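Local coordinates for ESAT-6/WXG100 secretion system protein (Streptococcus gallolyticus, PDB 7JQE) that forms the extracellular region of EsaA, a membrane subunit of the bacterial type VIIb secretion system, and probably takes part in exporting toxins across the cell envelope, at residues L237-Y241 / L435-I440; E195-M200 / M422-L426; M200-V205 / V247-G252. One frame throughout, in Å; residues are numbered along the deposited sequence.

Contact 1: residues L237-Y241 / L435-I440; sequences LLGKY and LSQIDI. With EDO (1,2-ethanediol), chain M.
Helix residues L237-Y241 are met by the segment 435-440, a short 3-10 turn running into an extended loop, and the backbones come closest at its two ends, where the CA atoms of L237 and L435 are 6.5 Å apart and those of Y241 and I440 6.3 Å. L237 carries the apolar part of the contact at one end. A chi1 of 173° points L237 CG away from the backbone N, and CD2 reaches L435 CD1 at 4.1 Å, the two leucine side chains crossing at about a right angle. Its other branch, CD1, faces I438 and I440, with I440 CD1 at 4.4 Å. At the far end Y241 and I440 also cross nearly perpendicularly; I440 CG2 approaches the ring obliquely, 4.0 Å from Y241 CD1. The contact thus lays the loop between helices 396-427 and 448-451 along helix 225-244 in the helical middle part of this elongated chain. S420 and I423 of helix 396-427 adjoin L237 and Y241 respectively, while I196 and M200 of helix 191-200 also touch Y241. K240 supplies the polar element. Extended beyond CG, its chain runs beside the loop and brings NZ to I438 O in a weak hydrogen bond of 3.4 Å. S436 O is nearer, 2.7 Å from K240 NZ, but the angle is too poor for a hydrogen bond. Beyond the helix contact, the carbonyl of I440 accepts a hydrogen bond from a 1,2-ethanediol, probably from the crystallisation liquor, with I440 O and the diol O2 2.7 Å apart.

Contact 2: residues E195-M200 / M422-L426; sequences EIASLM and MIQTL. With EDO (1,2-ethanediol), chain H; EDO (1,2-ethanediol), chain X.
M422, a selenomethionine, reaches from helix 396-427 to E195, I196 and L199 on helix 191-200, an antiparallel helix-helix packing in which the segment axes run at 154° to each other and come no closer than 11.8 Å. That spacing is bridged wholly by side chains, with no hydrogen bond across it. The M422 chain is extended beyond CG, chi2 175° and chi3 170°, which carries its selenium and methyl to the facing helix: the L199 side chain crosses that of M422 at about a right angle, with L199 CD1 3.7 Å from M422 SE, and the aliphatic CG of E195 lies 4.0 Å from M422 CE. I196 slides past M422 in the opposite direction, and its branches also reach I423 and, one turn on, L426. Its CG2 meets I423 CG1 at 4.1 Å, and its CD1 stands the same distance from L426 CD1.

Further out, Y241 of helix 225-244 touches both I196 and I423, and L238 packs on I423. Q424 and T425 of the second subunit also pack against M422 and L426 respectively, bringing this buried layer to the subunit interface. The carboxylate of E195 turns to another partner: its OE2 accepts a hydrogen bond from O1 of a 1,2-ethanediol at 3.0 Å.

Contact 3: residues M200-V205 / V247-G252; sequences MGSVDV and VTTVSG. With EDO (1,2-ethanediol), chain U.
D204 reaches across to G252 while M200 and V205 pack on V247 and the methyl of T249, joining two irregular loops, one of which opens with a type I beta turn from M200 to V203. A chi1 of -176° swings the D204 carboxylate across toward G252, bringing OD2 within 2.8 Å of G252 N. This hydrogen bond is nearly straight, 163° at the hydrogen, and uses the anti side of the carboxylate from 34° out of its plane. D204 OD1 has its own partner in A206 N. T249 divides its two branches: the T249 side chain lies alongside that of M200, pointing the same way, and crosses that of V205 at about a right angle, with T249 CG2 3.9 Å from V205 CG1, whereas OG1 belongs to a polar network with K242 NZ and a water. V247 meets M200 nearly perpendicularly, its CG1 3.8 Å from M200 CB.

Between these groups the backbones are pinned by V250 N donating to V203 O at 3.1 Å. K415 and I416 of helix 396-427 cover V203, and K415 also binds S202 OG, tying the first loop to that helix. The same water accepts from V205 N and donates to V250 O, each 3.0 Å from its oxygen, and thereby bridges the two loops.

All three contacts belong to the helical middle part of the chain, but they differ in burial and chemistry. Contact 2 is buried and relies on apolar side chains between two helices; contact 1 is partly buried, combining an apolar patch with a weak lysine bond at an exposed edge. Contact 3, about 16 Å between centres from contact 1, has a second loop that is largely exposed and depends more on backbone, carboxylate and water bonds. Helix 396-427 supplies one side of contact 2 and precedes the loop of contact 1. M200 is shared by contacts 2 and 3, while Y241 of contact 1 touches I423, M200 and V247, connecting all three.

Contact 1: residues L237-Y241 / L435-I440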
loop_
_atom_site.group_PDB
_atom_site.type_symbol
_atom_site.label_atom_id
_atom_site.label_comp_id
_atom_site.label_asym_id
_atom_site.label_seq_id
_atom_site.Cartn_x
_atom_site.Cartn_y
_atom_site.Cartn_z
ATOM N N LEU A 237 -1.241 11.057 7.923
ATOM C CA LEU A 237 -0.176 10.735 6.980
ATOM C C LEU A 237 -0.475 11.296 5.597
ATOM O O LEU A 237 0.409 11.871 4.948
ATOM C CB LEU A 237 0.025 9.220 6.919
ATOM C CG LEU A 237 0.993 8.680 5.861
ATOM C CD1 LEU A 237 2.380 9.279 6.032
ATOM C CD2 LEU A 237 1.053 7.153 5.903
ATOM N N LEU A 238 -1.718 11.141 5.125
ATOM C CA LEU A 238 -2.091 11.737 3.846
ATOM C C LEU A 238 -1.860 13.241 3.854
ATOM O O LEU A 238 -1.562 13.832 2.809
ATOM C CB LEU A 238 -3.551 11.430 3.521
ATOM C CG LEU A 238 -3.923 9.950 3.428
ATOM C CD1 LEU A 238 -5.426 9.791 3.224
ATOM C CD2 LEU A 238 -3.163 9.298 2.302
ATOM N N GLY A 239 -1.999 13.878 5.016
ATOM C CA GLY A 239 -1.692 15.294 5.107
ATOM C C GLY A 239 -0.217 15.574 4.905
ATOM O O GLY A 239 0.154 16.515 4.199
ATOM N N LYS A 240 0.646 14.757 5.519
ATOM C CA LYS A 240 2.084 14.927 5.334
ATOM C C LYS A 240 2.458 14.823 3.863
ATOM O O LYS A 240 3.233 15.641 3.348
ATOM C CB LYS A 240 2.850 13.885 6.149
ATOM C CG LYS A 240 3.252 14.331 7.541
ATOM C CD LYS A 240 4.125 13.276 8.204
ATOM C CE LYS A 240 4.531 13.691 9.609
ATOM N NZ LYS A 240 5.005 12.532 10.420
ATOM N N TYR A 241 1.907 13.828 3.169
ATOM C CA TYR A 241 2.211 13.649 1.755
ATOM C C TYR A 241 1.683 14.816 0.927
ATOM O O TYR A 241 2.396 15.352 0.070
ATOM C CB TYR A 241 1.622 12.330 1.274
ATOM C CG TYR A 241 2.120 11.892 -0.078
ATOM C CD1 TYR A 241 3.239 11.068 -0.197
ATOM C CD2 TYR A 241 1.470 12.286 -1.236
ATOM C CE1 TYR A 241 3.693 10.653 -1.435
ATOM C CE2 TYR A 241 1.918 11.878 -2.477
ATOM C CZ TYR A 241 3.032 11.063 -2.572
ATOM O OH TYR A 241 3.475 10.659 -3.810
ATOM N N LEU A 435 2.624 5.351 11.927
ATOM C CA LEU A 435 2.598 6.247 10.776
ATOM C C LEU A 435 3.106 7.643 11.110
ATOM O O LEU A 435 3.588 8.345 10.215
ATOM C CB LEU A 435 1.176 6.319 10.209
ATOM C CG LEU A 435 0.581 4.971 9.784
ATOM C CD1 LEU A 435 -0.741 5.173 9.050
ATOM C CD2 LEU A 435 1.573 4.209 8.919
ATOM N N SER A 436 3.030 8.061 12.375
ATOM C CA SER A 436 3.509 9.395 12.722
ATOM C C SER A 436 5.010 9.547 12.502
ATOM O O SER A 436 5.489 10.675 12.343
ATOM C CB SER A 436 3.156 9.728 14.173
ATOM O OG SER A 436 3.540 8.685 15.051
ATOM N N GLN A 437 5.758 8.444 12.479
ATOM C CA GLN A 437 7.209 8.490 12.352
ATOM C C GLN A 437 7.686 8.554 10.909
ATOM O O GLN A 437 8.887 8.726 10.681
ATOM C CB GLN A 437 7.838 7.264 13.027
ATOM C CG GLN A 437 7.526 7.153 14.505
ATOM C CD GLN A 437 7.941 8.393 15.267
ATOM O OE1 GLN A 437 9.130 8.661 15.439
ATOM N NE2 GLN A 437 6.960 9.168 15.717
ATOM N N ILE A 438 6.789 8.421 9.937
ATOM C CA ILE A 438 7.182 8.344 8.535
ATOM C C ILE A 438 7.414 9.753 8.003
ATOM O O ILE A 438 6.531 10.612 8.085
ATOM C CB ILE A 438 6.122 7.602 7.709
ATOM C CG1 ILE A 438 5.943 6.182 8.260
ATOM C CG2 ILE A 438 6.506 7.581 6.237
ATOM C CD1 ILE A 438 5.033 5.311 7.437
ATOM N N ASP A 439 8.604 9.990 7.456
ATOM C CA ASP A 439 8.983 11.289 6.911
ATOM C C ASP A 439 8.950 11.218 5.388
ATOM O O ASP A 439 9.447 10.255 4.798
ATOM C CB ASP A 439 10.375 11.689 7.405
ATOM C CG ASP A 439 10.718 13.135 7.087
ATOM O OD1 ASP A 439 10.456 13.584 5.949
ATOM O OD2 ASP A 439 11.256 13.827 7.979
ATOM N N ILE A 440 8.362 12.230 4.757
ATOM C CA ILE A 440 8.172 12.243 3.309
ATOM C C ILE A 440 9.243 13.068 2.604
ATOM O O ILE A 440 9.889 12.589 1.672
ATOM C CB ILE A 440 6.757 12.750 2.957
ATOM C CG1 ILE A 440 5.696 11.956 3.726
ATOM C CG2 ILE A 440 6.516 12.635 1.461
ATOM C CD1 ILE A 440 5.668 10.492 3.392
HETATM C C1 EDO M . 9.976 11.813 -2.782
HETATM O O1 EDO M . 10.405 10.604 -3.425
HETATM C C2 EDO M . 10.802 12.048 -1.520
HETATM O O2 EDO M . 10.442 13.297 -0.916
#

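Contact 2: residues E195-M200 / M422-L426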
loop_
_atom_site.group_PDB
_atom_site.type_symbol
_atom_site.label_atom_id
_atom_site.label_comp_id
_atom_site.label_asym_id
_atom_site.label_seq_id
_atom_site.Cartn_x
_atom_site.Cartn_y
_atom_site.Cartn_z
ATOM N N GLU A 195 -0.124 7.834 -9.211
ATOM C CA GLU A 195 -1.273 7.037 -8.786
ATOM C C GLU A 195 -1.821 7.531 -7.452
ATOM O O GLU A 195 -3.037 7.675 -7.282
ATOM C CB GLU A 195 -0.883 5.562 -8.695
ATOM C CG GLU A 195 -1.940 4.686 -8.027
ATOM C CD GLU A 195 -3.291 4.783 -8.705
ATOM O OE1 GLU A 195 -3.347 5.307 -9.838
ATOM O OE2 GLU A 195 -4.298 4.341 -8.105
ATOM N N ILE A 196 -0.933 7.794 -6.494
ATOM C CA ILE A 196 -1.353 8.296 -5.188
ATOM C C ILE A 196 -2.148 9.589 -5.342
ATOM O O ILE A 196 -3.229 9.749 -4.760
ATOM C CB ILE A 196 -0.126 8.489 -4.280
ATOM C CG1 ILE A 196 0.592 7.156 -4.068
ATOM C CG2 ILE A 196 -0.523 9.095 -2.952
ATOM C CD1 ILE A 196 1.881 7.281 -3.298
ATOM N N ALA A 197 -1.624 10.537 -6.125
ATOM C CA ALA A 197 -2.323 11.806 -6.300
ATOM C C ALA A 197 -3.687 11.608 -6.945
ATOM O O ALA A 197 -4.632 12.341 -6.634
ATOM C CB ALA A 197 -1.480 12.772 -7.136
ATOM N N SER A 198 -3.809 10.634 -7.848
ATOM C CA SER A 198 -5.103 10.338 -8.446
ATOM C C SER A 198 -6.102 9.914 -7.378
ATOM O O SER A 198 -7.216 10.445 -7.304
ATOM C CB SER A 198 -4.949 9.251 -9.507
ATOM O OG SER A 198 -6.210 8.832 -9.993
ATOM N N LEU A 199 -5.710 8.961 -6.532
ATOM C CA LEU A 199 -6.566 8.535 -5.430
ATOM C C LEU A 199 -6.932 9.708 -4.528
ATOM O O LEU A 199 -8.095 9.872 -4.142
ATOM C CB LEU A 199 -5.866 7.442 -4.623
ATOM C CG LEU A 199 -5.926 6.019 -5.173
ATOM C CD1 LEU A 199 -4.969 5.125 -4.403
ATOM C CD2 LEU A 199 -7.349 5.484 -5.080
HETATM N N MSE A 200 -5.951 10.529 -4.174
HETATM C CA MSE A 200 -6.168 11.601 -3.210
HETATM C C MSE A 200 -6.995 12.745 -3.786
HETATM O O MSE A 200 -7.486 13.591 -3.040
HETATM C CB MSE A 200 -4.828 12.134 -2.696
HETATM C CG MSE A 200 -4.029 11.100 -1.906
HETATM SE SE MSE A 200 -2.404 11.781 -1.061
HETATM C CE MSE A 200 -3.140 13.295 -0.077
HETATM N N MSE A 422 -0.118 2.767 0.450
HETATM C CA MSE A 422 0.887 3.031 -0.569
HETATM C C MSE A 422 1.969 3.934 0.002
HETATM O O MSE A 422 3.156 3.618 -0.065
HETATM C CB MSE A 422 0.257 3.673 -1.800
HETATM C CG MSE A 422 -0.635 2.743 -2.598
HETATM SE SE MSE A 422 -1.527 3.676 -4.067
HETATM C CE MSE A 422 -2.249 2.124 -5.006
ATOM N N ILE A 423 1.548 5.060 0.580
ATOM C CA ILE A 423 2.503 5.983 1.184
ATOM C C ILE A 423 3.335 5.268 2.242
ATOM O O ILE A 423 4.564 5.392 2.281
ATOM C CB ILE A 423 1.775 7.203 1.769
ATOM C CG1 ILE A 423 1.014 7.939 0.664
ATOM C CG2 ILE A 423 2.762 8.128 2.451
ATOM C CD1 ILE A 423 0.115 9.069 1.170
ATOM N N GLN A 424 2.675 4.504 3.114
ATOM C CA GLN A 424 3.389 3.785 4.167
ATOM C C GLN A 424 4.467 2.868 3.593
ATOM O O GLN A 424 5.564 2.761 4.153
ATOM C CB GLN A 424 2.395 2.977 4.998
ATOM C CG GLN A 424 3.034 2.077 6.032
ATOM C CD GLN A 424 2.015 1.222 6.764
ATOM O OE1 GLN A 424 0.876 1.080 6.321
ATOM N NE2 GLN A 424 2.423 0.647 7.888
ATOM N N THR A 425 4.169 2.194 2.480
ATOM C CA THR A 425 5.066 1.179 1.941
ATOM C C THR A 425 6.250 1.790 1.203
ATOM O O THR A 425 7.307 1.157 1.101
ATOM C CB THR A 425 4.298 0.251 0.999
ATOM O OG1 THR A 425 3.155 -0.282 1.680
ATOM C CG2 THR A 425 5.182 -0.893 0.533
ATOM N N LEU A 426 6.091 3.003 0.678
ATOM C CA LEU A 426 7.151 3.666 -0.066
ATOM C C LEU A 426 8.057 4.506 0.825
ATOM O O LEU A 426 9.264 4.580 0.576
ATOM C CB LEU A 426 6.549 4.549 -1.163
ATOM C CG LEU A 426 5.840 3.811 -2.303
ATOM C CD1 LEU A 426 5.163 4.789 -3.254
ATOM C CD2 LEU A 426 6.817 2.918 -3.057
HETATM C C1 EDO H . 5.186 -1.720 5.355
HETATM O O1 EDO H . 6.052 -2.403 6.266
HETATM C C2 EDO H . 5.401 -0.218 5.510
HETATM O O2 EDO H . 6.790 0.106 5.360
HETATM C C1 EDO X . -6.947 4.032 -11.259
HETATM O O1 EDO X . -6.793 4.243 -9.847
HETATM C C2 EDO X . -5.940 4.888 -12.025
HETATM O O2 EDO X . -6.036 4.618 -13.429
#

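Contact 3: residues M200-V205 / V247-G252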
loop_
_atom_site.group_PDB
_atom_site.type_symbol
_atom_site.label_atom_id
_atom_site.label_comp_id
_atom_site.label_asym_id
_atom_site.label_seq_id
_atom_site.Cartn_x
_atom_site.Cartn_y
_atom_site.Cartn_z
HETATM N N MSE A 200 -5.951 10.529 -4.174
HETATM C CA MSE A 200 -6.168 11.601 -3.210
HETATM C C MSE A 200 -6.995 12.745 -3.786
HETATM O O MSE A 200 -7.486 13.591 -3.040
HETATM C CB MSE A 200 -4.828 12.134 -2.696
HETATM C CG MSE A 200 -4.029 11.100 -1.906
HETATM SE SE MSE A 200 -2.404 11.781 -1.061
HETATM C CE MSE A 200 -3.140 13.295 -0.077
ATOM N N GLY A 201 -7.154 12.764 -5.112
ATOM C CA GLY A 201 -7.902 13.841 -5.743
ATOM C C GLY A 201 -9.356 13.903 -5.315
ATOM O O GLY A 201 -9.991 14.956 -5.408
ATOM N N SER A 202 -9.909 12.783 -4.846
ATOM C CA SER A 202 -11.297 12.723 -4.402
ATOM C C SER A 202 -11.397 12.385 -2.917
ATOM O O SER A 202 -12.409 11.848 -2.461
ATOM C CB SER A 202 -12.084 11.715 -5.235
ATOM O OG SER A 202 -11.621 10.401 -5.004
ATOM N N VAL A 203 -10.360 12.706 -2.151
ATOM C CA VAL A 203 -10.322 12.432 -0.721
ATOM C C VAL A 203 -10.118 13.739 0.032
ATOM O O VAL A 203 -9.438 14.654 -0.442
ATOM C CB VAL A 203 -9.210 11.418 -0.376
ATOM C CG1 VAL A 203 -9.022 11.325 1.125
ATOM C CG2 VAL A 203 -9.542 10.061 -0.967
ATOM N N ASP A 204 -10.721 13.823 1.215
ATOM C CA ASP A 204 -10.602 14.981 2.094
ATOM C C ASP A 204 -9.670 14.608 3.237
ATOM O O ASP A 204 -10.000 13.731 4.043
ATOM C CB ASP A 204 -11.978 15.403 2.619
ATOM C CG ASP A 204 -11.933 16.671 3.458
ATOM O OD1 ASP A 204 -10.866 17.003 4.010
ATOM O OD2 ASP A 204 -12.985 17.335 3.578
ATOM N N VAL A 205 -8.509 15.272 3.308
ATOM C CA VAL A 205 -7.467 14.872 4.257
ATOM C C VAL A 205 -7.544 15.599 5.591
ATOM O O VAL A 205 -6.827 15.219 6.530
ATOM C CB VAL A 205 -6.057 15.087 3.668
ATOM C CG1 VAL A 205 -5.941 14.405 2.318
ATOM C CG2 VAL A 205 -5.753 16.570 3.556
ATOM N N VAL A 247 -0.346 18.051 -3.779
ATOM C CA VAL A 247 -1.504 17.226 -4.102
ATOM C C VAL A 247 -2.779 18.037 -3.901
ATOM O O VAL A 247 -3.060 18.506 -2.793
ATOM C CB VAL A 247 -1.522 15.949 -3.249
ATOM C CG1 VAL A 247 -2.480 14.926 -3.835
ATOM C CG2 VAL A 247 -0.119 15.374 -3.138
ATOM N N THR A 248 -3.551 18.201 -4.975
ATOM C CA THR A 248 -4.891 18.767 -4.878
ATOM C C THR A 248 -5.857 17.721 -4.334
ATOM O O THR A 248 -5.858 16.572 -4.791
ATOM C CB THR A 248 -5.356 19.267 -6.245
ATOM O OG1 THR A 248 -4.626 20.450 -6.588
ATOM C CG2 THR A 248 -6.838 19.591 -6.230
ATOM N N THR A 249 -6.665 18.111 -3.348
ATOM C CA THR A 249 -7.642 17.220 -2.727
ATOM C C THR A 249 -9.010 17.895 -2.698
ATOM O O THR A 249 -9.181 19.028 -3.158
ATOM C CB THR A 249 -7.219 16.819 -1.308
ATOM O OG1 THR A 249 -6.838 17.987 -0.568
ATOM C CG2 THR A 249 -6.061 15.832 -1.351
ATOM N N VAL A 250 -9.989 17.187 -2.143
ATOM C CA VAL A 250 -11.355 17.680 -2.042
ATOM C C VAL A 250 -11.614 18.125 -0.608
ATOM O O VAL A 250 -10.955 17.683 0.337
ATOM C CB VAL A 250 -12.374 16.612 -2.500
ATOM C CG1 VAL A 250 -13.552 16.545 -1.554
ATOM C CG2 VAL A 250 -12.839 16.919 -3.920
ATOM N N SER A 251 -12.584 19.025 -0.440
ATOM C CA SER A 251 -12.873 19.613 0.867
ATOM C C SER A 251 -14.379 19.619 1.117
ATOM O O SER A 251 -15.119 20.352 0.451
ATOM C CB SER A 251 -12.310 21.031 0.952
ATOM O OG SER A 251 -12.447 21.551 2.261
ATOM N N GLY A 252 -14.831 18.826 2.079
ATOM C CA GLY A 252 -16.198 18.901 2.549
ATOM C C GLY A 252 -17.044 17.722 2.085
ATOM O O GLY A 252 -16.732 17.026 1.116
HETATM C C1 EDO U . -1.463 21.919 -2.532
HETATM O O1 EDO U . -1.810 20.647 -1.969
HETATM C C2 EDO U . -1.245 22.906 -1.392
HETATM O O2 EDO U . -0.913 22.176 -0.203
HETATM O O HOH W 1 -8.355 17.884 1.750
#